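Local coordinates for protein lactaldehyde dehydrogenase (Methanocaldococcus jannaschii, PDB 3PQA) that oxidises lactaldehyde to lactate with NAD(+) as the preferred acceptor, a step in the biosynthesis of coenzyme F420, at residues K27-L31 and L196-A200; K73-A77 and A91-E96; N145-H149 and F427-N431. One frame throughout, in Å; residues are numbered along the deposited sequence.

Interaction 1: K27-L31 and L196-A200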
loop_
_atom_site.group_PDB
_atom_site.type_symbol
_atom_site.label_atom_id
_atom_site.label_comp_id
_atom_site.label_asym_id
_atom_site.label_seq_id
_atom_site.Cartn_x
_atom_site.Cartn_y
_atom_site.Cartn_z
ATOM N N LYS B 27 13.461 46.999 1.442
ATOM C CA LYS B 27 14.516 46.482 2.283
ATOM C C LYS B 27 13.884 45.647 3.388
ATOM O O LYS B 27 12.857 46.024 3.960
ATOM C CB LYS B 27 15.370 47.627 2.843
ATOM C CG LYS B 27 16.315 48.268 1.807
ATOM C CD LYS B 27 17.128 49.432 2.390
ATOM C CE LYS B 27 18.167 48.971 3.426
ATOM N NZ LYS B 27 19.421 48.428 2.814
ATOM N N ILE B 28 14.469 44.486 3.652
ATOM C CA ILE B 28 13.912 43.553 4.618
ATOM C C ILE B 28 14.950 43.202 5.688
ATOM O O ILE B 28 16.138 43.524 5.533
ATOM C CB ILE B 28 13.380 42.276 3.908
ATOM C CG1 ILE B 28 14.531 41.466 3.302
ATOM C CG2 ILE B 28 12.336 42.650 2.857
ATOM C CD1 ILE B 28 14.118 40.096 2.804
ATOM N N PRO B 29 14.512 42.551 6.786
ATOM C CA PRO B 29 15.486 42.205 7.823
ATOM C C PRO B 29 16.500 41.141 7.384
ATOM O O PRO B 29 16.171 40.220 6.626
ATOM C CB PRO B 29 14.610 41.677 8.969
ATOM C CG PRO B 29 13.213 42.170 8.660
ATOM C CD PRO B 29 13.139 42.169 7.174
ATOM N N ALA B 30 17.735 41.294 7.850
ATOM C CA ALA B 30 18.731 40.241 7.712
ATOM C C ALA B 30 19.198 39.843 9.097
ATOM O O ALA B 30 19.874 40.605 9.793
ATOM C CB ALA B 30 19.892 40.673 6.840
ATOM N N LEU B 31 18.822 38.638 9.497
ATOM C CA LEU B 31 19.132 38.118 10.813
ATOM C C LEU B 31 20.609 37.776 10.940
ATOM O O LEU B 31 21.228 37.282 10.001
ATOM C CB LEU B 31 18.281 36.874 11.092
ATOM C CG LEU B 31 16.839 37.063 11.559
ATOM C CD1 LEU B 31 16.007 37.886 10.583
ATOM C CD2 LEU B 31 16.214 35.695 11.756
ATOM N N LEU B 196 9.883 32.273 9.787
ATOM C CA LEU B 196 10.570 32.716 8.579
ATOM C C LEU B 196 11.800 33.523 8.975
ATOM O O LEU B 196 11.695 34.520 9.700
ATOM C CB LEU B 196 9.635 33.534 7.686
ATOM C CG LEU B 196 10.160 33.883 6.286
ATOM C CD1 LEU B 196 10.134 32.697 5.292
ATOM C CD2 LEU B 196 9.375 35.065 5.724
ATOM N N LEU B 197 12.959 33.063 8.518
ATOM C CA LEU B 197 14.247 33.663 8.864
ATOM C C LEU B 197 14.936 34.204 7.601
ATOM O O LEU B 197 15.528 33.443 6.810
ATOM C CB LEU B 197 15.141 32.642 9.581
ATOM C CG LEU B 197 14.578 31.873 10.781
ATOM C CD1 LEU B 197 15.672 31.025 11.413
ATOM C CD2 LEU B 197 13.960 32.834 11.811
ATOM N N THR B 198 14.837 35.520 7.410
ATOM C CA THR B 198 15.418 36.170 6.240
ATOM C C THR B 198 16.840 36.625 6.507
ATOM O O THR B 198 17.209 36.885 7.657
ATOM C CB THR B 198 14.550 37.356 5.707
ATOM O OG1 THR B 198 14.299 38.303 6.753
ATOM C CG2 THR B 198 13.216 36.834 5.151
ATOM N N GLY B 199 17.636 36.708 5.447
ATOM C CA GLY B 199 19.010 37.191 5.563
ATOM C C GLY B 199 19.946 36.455 4.635
ATOM O O GLY B 199 19.509 35.787 3.694
ATOM N N ALA B 200 21.239 36.562 4.915
ATOM C CA ALA B 200 22.266 35.986 4.067
ATOM C C ALA B 200 22.257 34.468 4.207
ATOM O O ALA B 200 22.356 33.944 5.320
ATOM C CB ALA B 200 23.638 36.557 4.446
HETATM O O HOH W 1 21.940 37.635 7.415
#
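Thr198 OG1 donates a hydrogen bond to Pro29 O at 2.7 Å, and two residues on from Pro29, Leu31 N gives a nearly straight one, 178° at hydrogen, to the carbonyl oxygen of the same threonine, Thr198 O, at 3.0 Å. Thr198 thus grips the N-terminal segment with both its hydroxyl and its carbonyl, tying the end of the strand 24-28 hairpin to the loop between strand 194-196 and helix 201-210 of the Rossmann-like, NAD-binding part of the aldehyde dehydrogenase fold. With chi1 at 55°, OG1 sits between the backbone N and the carbonyl carbon of its own residue and approaches Pro29 O from above the carbonyl plane. CG2 is left to face the Ile28 side, where Ile28 CD1 lies 4.0 Å from Thr198 CB. Ile28 also packs on Leu171 and Ile174 of helix 171-186. Gly199 passes close to Ala30, their CA atoms 3.7 Å apart; a CB there would probably be jammed against Leu31 N and the carbonyl oxygen of Thr198. Leu31 lays CD1 against Thr198 O and sends its other branch to Leu197, the two side chains crossing at about a right angle with Leu31 CD2 3.6 Å from Leu197 CD2. Beyond them a single water closes the join, donating to Leu31 O at 2.7 Å and accepting from Ala200 N at 2.8 Å.

Interaction 2: K73-A77 and A91-E96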
loop_
_atom_site.group_PDB
_atom_site.type_symbol
_atom_site.label_atom_id
_atom_site.label_comp_id
_atom_site.label_asym_id
_atom_site.label_seq_id
_atom_site.Cartn_x
_atom_site.Cartn_y
_atom_site.Cartn_z
ATOM N N LYS B 73 -4.722 35.550 -4.662
ATOM C CA LYS B 73 -4.061 34.985 -5.841
ATOM C C LYS B 73 -3.378 36.029 -6.736
ATOM O O LYS B 73 -2.189 35.905 -7.039
ATOM C CB LYS B 73 -5.024 34.137 -6.670
ATOM C CG LYS B 73 -4.290 33.334 -7.714
ATOM C CD LYS B 73 -5.176 32.427 -8.536
ATOM C CE LYS B 73 -4.328 31.748 -9.608
ATOM N NZ LYS B 73 -5.171 31.246 -10.736
ATOM N N GLU B 74 -4.126 37.049 -7.150
ATOM C CA GLU B 74 -3.583 38.049 -8.087
ATOM C C GLU B 74 -2.423 38.842 -7.476
ATOM O O GLU B 74 -1.379 39.028 -8.123
ATOM C CB GLU B 74 -4.686 38.969 -8.625
ATOM C CG GLU B 74 -4.256 39.869 -9.802
ATOM C CD GLU B 74 -3.649 39.121 -10.992
ATOM O OE1 GLU B 74 -3.882 37.902 -11.169
ATOM O OE2 GLU B 74 -2.937 39.782 -11.782
ATOM N N GLU B 75 -2.605 39.281 -6.233
ATOM C CA GLU B 75 -1.562 39.973 -5.488
ATOM C C GLU B 75 -0.288 39.144 -5.404
ATOM O O GLU B 75 0.811 39.664 -5.624
ATOM C CB GLU B 75 -2.043 40.333 -4.079
ATOM C CG GLU B 75 -1.078 41.230 -3.307
ATOM C CD GLU B 75 -1.483 41.462 -1.858
ATOM O OE1 GLU B 75 -0.610 41.882 -1.070
ATOM O OE2 GLU B 75 -2.665 41.232 -1.499
ATOM N N LEU B 76 -0.429 37.856 -5.076
ATOM C CA LEU B 76 0.746 36.999 -4.944
ATOM C C LEU B 76 1.419 36.787 -6.298
ATOM O O LEU B 76 2.652 36.766 -6.386
ATOM C CB LEU B 76 0.376 35.660 -4.290
ATOM C CG LEU B 76 -0.099 35.736 -2.831
ATOM C CD1 LEU B 76 -0.618 34.360 -2.415
ATOM C CD2 LEU B 76 0.991 36.211 -1.878
ATOM N N ALA B 77 0.609 36.643 -7.348
ATOM C CA ALA B 77 1.139 36.504 -8.710
ATOM C C ALA B 77 1.953 37.732 -9.121
ATOM O O ALA B 77 3.001 37.589 -9.747
ATOM C CB ALA B 77 0.020 36.246 -9.708
ATOM N N ALA B 91 3.312 33.150 -13.227
ATOM C CA ALA B 91 3.141 33.437 -11.805
ATOM C C ALA B 91 1.796 32.919 -11.296
ATOM O O ALA B 91 1.721 32.342 -10.204
ATOM C CB ALA B 91 3.289 34.920 -11.541
ATOM N N ARG B 92 0.747 33.113 -12.093
ATOM C CA ARG B 92 -0.605 32.673 -11.717
ATOM C C ARG B 92 -0.671 31.161 -11.557
ATOM O O ARG B 92 -1.267 30.653 -10.595
ATOM C CB ARG B 92 -1.664 33.143 -12.730
ATOM C CG ARG B 92 -1.823 34.650 -12.773
ATOM C CD ARG B 92 -2.970 35.118 -13.660
ATOM N NE ARG B 92 -3.019 36.581 -13.636
ATOM C CZ ARG B 92 -2.789 37.372 -14.684
ATOM N NH1 ARG B 92 -2.536 36.868 -15.883
ATOM N NH2 ARG B 92 -2.837 38.690 -14.527
ATOM N N VAL B 93 -0.057 30.461 -12.512
ATOM C CA VAL B 93 0.086 29.012 -12.464
ATOM C C VAL B 93 0.809 28.546 -11.192
ATOM O O VAL B 93 0.306 27.651 -10.501
ATOM C CB VAL B 93 0.701 28.425 -13.773
ATOM C CG1 VAL B 93 0.971 26.922 -13.626
ATOM C CG2 VAL B 93 -0.256 28.677 -14.980
ATOM N N GLU B 94 1.935 29.171 -10.839
ATOM C CA GLU B 94 2.607 28.805 -9.578
ATOM C C GLU B 94 1.677 28.981 -8.359
ATOM O O GLU B 94 1.605 28.108 -7.484
ATOM C CB GLU B 94 3.931 29.562 -9.352
ATOM C CG GLU B 94 4.633 29.087 -8.063
ATOM C CD GLU B 94 5.931 29.791 -7.723
ATOM O OE1 GLU B 94 6.513 30.497 -8.576
ATOM O OE2 GLU B 94 6.378 29.614 -6.565
ATOM N N VAL B 95 0.967 30.112 -8.311
ATOM C CA VAL B 95 0.054 30.372 -7.189
ATOM C C VAL B 95 -1.028 29.288 -7.100
ATOM O O VAL B 95 -1.304 28.775 -6.008
ATOM C CB VAL B 95 -0.604 31.773 -7.225
ATOM C CG1 VAL B 95 -1.520 31.932 -6.019
ATOM C CG2 VAL B 95 0.445 32.886 -7.223
ATOM N N GLU B 96 -1.619 28.940 -8.246
ATOM C CA GLU B 96 -2.634 27.882 -8.307
ATOM C C GLU B 96 -2.081 26.529 -7.809
ATOM O O GLU B 96 -2.755 25.817 -7.040
ATOM C CB GLU B 96 -3.211 27.775 -9.725
ATOM C CG GLU B 96 -4.492 26.953 -9.832
ATOM C CD GLU B 96 -5.698 27.605 -9.153
ATOM O OE1 GLU B 96 -5.765 28.856 -9.083
ATOM O OE2 GLU B 96 -6.604 26.860 -8.710
#
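Two consecutive helices, 73-84 and 88-111, joined by a short loop, pack at a steep angle with an alanine and valine seam flanked by salt bridges. The short segments pass 8.8 Å apart at their axes, at 123° between their directions, and come nearest where Ala77 meets Ala91, their CA atoms 4.8 Å apart. Small side chains permit this approach: Ala91 CB rests 3.2 Å from Ala77 O. Val95 spreads over the next part of the seam, CG2 facing Leu76 CB and the backbone at Ala77, CG1 lying 3.5 Å from Lys73 CG. On the Glu74 side, Arg92 grips the carboxylate side-on with two nitrogens: NE reaches Glu74 OE1 at 2.9 Å on its syn lone pair, and NH2 reaches OE2 of the same residue at 3.0 Å. The carboxylate and guanidinium planes are only 26° apart, so the two hydrogen bonds hold both groups nearly in one plane and oppose rotation of either. Glu74 gets there although its CB points away, because its chain bends at chi2 (54°). Arg92 NH2 also makes a salt bridge to Glu310, its strongest polar partner, so the guanidinium serves two carboxylates. Lys73, extended beyond CG, runs across Val95 and past Arg92 O to Glu96, where NZ meets OE1 at 3.0 Å on the anti side of the carboxylate. Ile69 of helix 55-71 touches both Leu76 and Val95, Leu80 packs on Ala91 and Val95, and Leu76 also leans on Val172 and Glu175 of helix 171-186.

Interaction 3: N145-H149 and F427-N431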
loop_
_atom_site.group_PDB
_atom_site.type_symbol
_atom_site.label_atom_id
_atom_site.label_comp_id
_atom_site.label_asym_id
_atom_site.label_seq_id
_atom_site.Cartn_x
_atom_site.Cartn_y
_atom_site.Cartn_z
ATOM N N ASN B 145 5.417 27.947 -4.455
ATOM C CA ASN B 145 5.096 26.508 -4.470
ATOM C C ASN B 145 6.190 25.609 -3.879
ATOM O O ASN B 145 5.879 24.609 -3.237
ATOM C CB ASN B 145 4.638 26.008 -5.855
ATOM C CG ASN B 145 3.910 24.653 -5.784
ATOM O OD1 ASN B 145 3.124 24.393 -4.858
ATOM N ND2 ASN B 145 4.168 23.794 -6.754
ATOM N N LEU B 146 7.463 25.951 -4.078
ATOM C CA LEU B 146 8.516 25.120 -3.502
ATOM C C LEU B 146 8.625 25.296 -1.982
ATOM O O LEU B 146 9.069 24.381 -1.296
ATOM C CB LEU B 146 9.863 25.293 -4.206
ATOM C CG LEU B 146 9.904 24.776 -5.651
ATOM C CD1 LEU B 146 11.277 25.001 -6.283
ATOM C CD2 LEU B 146 9.518 23.297 -5.745
ATOM N N SER B 147 8.223 26.464 -1.470
ATOM C CA SER B 147 7.991 26.628 -0.021
ATOM C C SER B 147 6.808 25.771 0.442
ATOM O O SER B 147 6.894 25.099 1.479
ATOM C CB SER B 147 7.787 28.100 0.353
ATOM O OG SER B 147 8.999 28.836 0.172
ATOM N N ALA B 148 5.721 25.771 -0.341
ATOM C CA ALA B 148 4.532 24.993 -0.002
ATOM C C ALA B 148 4.877 23.494 0.073
ATOM O O ALA B 148 4.380 22.772 0.937
ATOM C CB ALA B 148 3.390 25.252 -1.001
ATOM N N HIS B 149 5.745 23.048 -0.823
ATOM C CA HIS B 149 6.155 21.633 -0.856
ATOM C C HIS B 149 6.990 21.205 0.341
ATOM O O HIS B 149 7.196 20.006 0.536
ATOM C CB HIS B 149 6.873 21.302 -2.165
ATOM C CG HIS B 149 5.943 20.869 -3.251
ATOM N ND1 HIS B 149 5.261 19.675 -3.204
ATOM C CD2 HIS B 149 5.570 21.477 -4.401
ATOM C CE1 HIS B 149 4.517 19.559 -4.291
ATOM N NE2 HIS B 149 4.688 20.635 -5.036
ATOM N N PHE B 427 8.360 18.469 -17.248
ATOM C CA PHE B 427 7.128 17.955 -16.671
ATOM C C PHE B 427 7.252 17.558 -15.186
ATOM O O PHE B 427 8.148 16.819 -14.804
ATOM C CB PHE B 427 6.586 16.775 -17.479
ATOM C CG PHE B 427 5.289 16.263 -16.942
ATOM C CD1 PHE B 427 4.102 16.918 -17.245
ATOM C CD2 PHE B 427 5.261 15.185 -16.057
ATOM C CE1 PHE B 427 2.893 16.471 -16.715
ATOM C CE2 PHE B 427 4.057 14.743 -15.523
ATOM C CZ PHE B 427 2.874 15.388 -15.851
ATOM N N ARG B 428 6.356 18.079 -14.358
ATOM C CA ARG B 428 6.188 17.576 -12.995
ATOM C C ARG B 428 4.725 17.679 -12.588
ATOM O O ARG B 428 4.181 18.780 -12.511
ATOM C CB ARG B 428 7.048 18.355 -11.992
ATOM C CG ARG B 428 6.826 17.897 -10.553
ATOM C CD ARG B 428 7.295 18.931 -9.565
ATOM N NE ARG B 428 7.143 18.438 -8.187
ATOM C CZ ARG B 428 7.632 19.035 -7.105
ATOM N NH1 ARG B 428 8.334 20.176 -7.197
ATOM N NH2 ARG B 428 7.437 18.475 -5.915
ATOM N N GLN B 429 4.083 16.542 -12.340
ATOM C CA GLN B 429 2.723 16.564 -11.794
ATOM C C GLN B 429 2.922 16.670 -10.298
ATOM O O GLN B 429 3.685 15.885 -9.724
ATOM C CB GLN B 429 1.958 15.296 -12.174
ATOM C CG GLN B 429 0.483 15.322 -11.777
ATOM C CD GLN B 429 -0.278 14.233 -12.479
ATOM O OE1 GLN B 429 -0.456 14.279 -13.694
ATOM N NE2 GLN B 429 -0.698 13.220 -11.725
ATOM N N ASP B 430 2.278 17.644 -9.650
ATOM C CA ASP B 430 2.657 17.930 -8.248
ATOM C C ASP B 430 2.477 16.735 -7.306
ATOM O O ASP B 430 3.189 16.631 -6.305
ATOM C CB ASP B 430 1.980 19.205 -7.690
ATOM C CG ASP B 430 2.903 20.455 -7.717
ATOM O OD1 ASP B 430 4.082 20.386 -8.101
ATOM O OD2 ASP B 430 2.443 21.531 -7.315
ATOM N N ASN B 431 1.545 15.838 -7.612
ATOM C CA ASN B 431 1.314 14.658 -6.741
ATOM C C ASN B 431 2.197 13.428 -7.013
ATOM O O ASN B 431 2.005 12.374 -6.391
ATOM C CB ASN B 431 -0.173 14.251 -6.707
ATOM C CG ASN B 431 -0.618 13.545 -7.970
ATOM O OD1 ASN B 431 0.011 13.666 -9.008
ATOM N ND2 ASN B 431 -1.743 12.825 -7.888
#
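His149 lies flat under the guanidinium of Arg428, a cation-pi-like stack with centres 4.2 Å apart and planes at 23°. Arg428 NH2 stands over the middle of the imidazole, 3.5 Å from His149 CE1, while NH1 of the same guanidinium has Leu146 CD2 at its edge. The arginine reaches across because its chain is extended from CG to NE, with CG anti to the backbone N (chi1 177°). Asp430 meets the same imidazole at its edge instead, the carboxylate plane nearly upright to the ring: His149 NE2 gives OD1 a weak hydrogen bond of 3.1 Å. The other carboxylate oxygen, Asp430 OD2, takes a firmer bond of 2.9 Å from Asn145 ND2 on the syn lone pair, at 157° and close to the amide plane. Asp430 OD1 also lies over a face of the Arg428 guanidinium, 3.6 Å from NE, a long ion pair in which no N-H points at the oxygen. Were Asp430 replaced by an alanine, Asn145 ND2 and His149 NE2 would probably lose this acceptor, the ring would be freer to turn, and Arg428 would lack the nearby negative charge. The site is mostly buried and borders the predicted catalytic centre: the Leu146 side chain is about 6 Å from that of Cys275, and the Arg428 side chain about 6 Å from that of Glu241. The contact joins the start of helix 145-156 to the loop between strands 418-421 and 441-442, beside helix 88-111, where Thr101 bonds Asn145 OD1 and Arg97 bonds Arg428 O.

Helix 88-111 connects interactions 2 and 3: Glu94 places OE2 2.9 Å from Asn145 N, a probable hydrogen bond at the start of helix 145-156, and the two centres are about 14 Å apart. The helix pair of interaction 2 thereby backs the helix that carries Leu146 toward Cys275, while Arg428 of the loop approaches Glu241; Cys275 and Glu241 are active-site residues by similarity. Interaction 1 is more remote, its centre about 23 Å from that of interaction 2 and about 25 Å from that of interaction 3, although the nearest atoms are about 11 Å and 7 Å apart. Along the chain it encloses interaction 2, whereas its segments alternate with those of interaction 3.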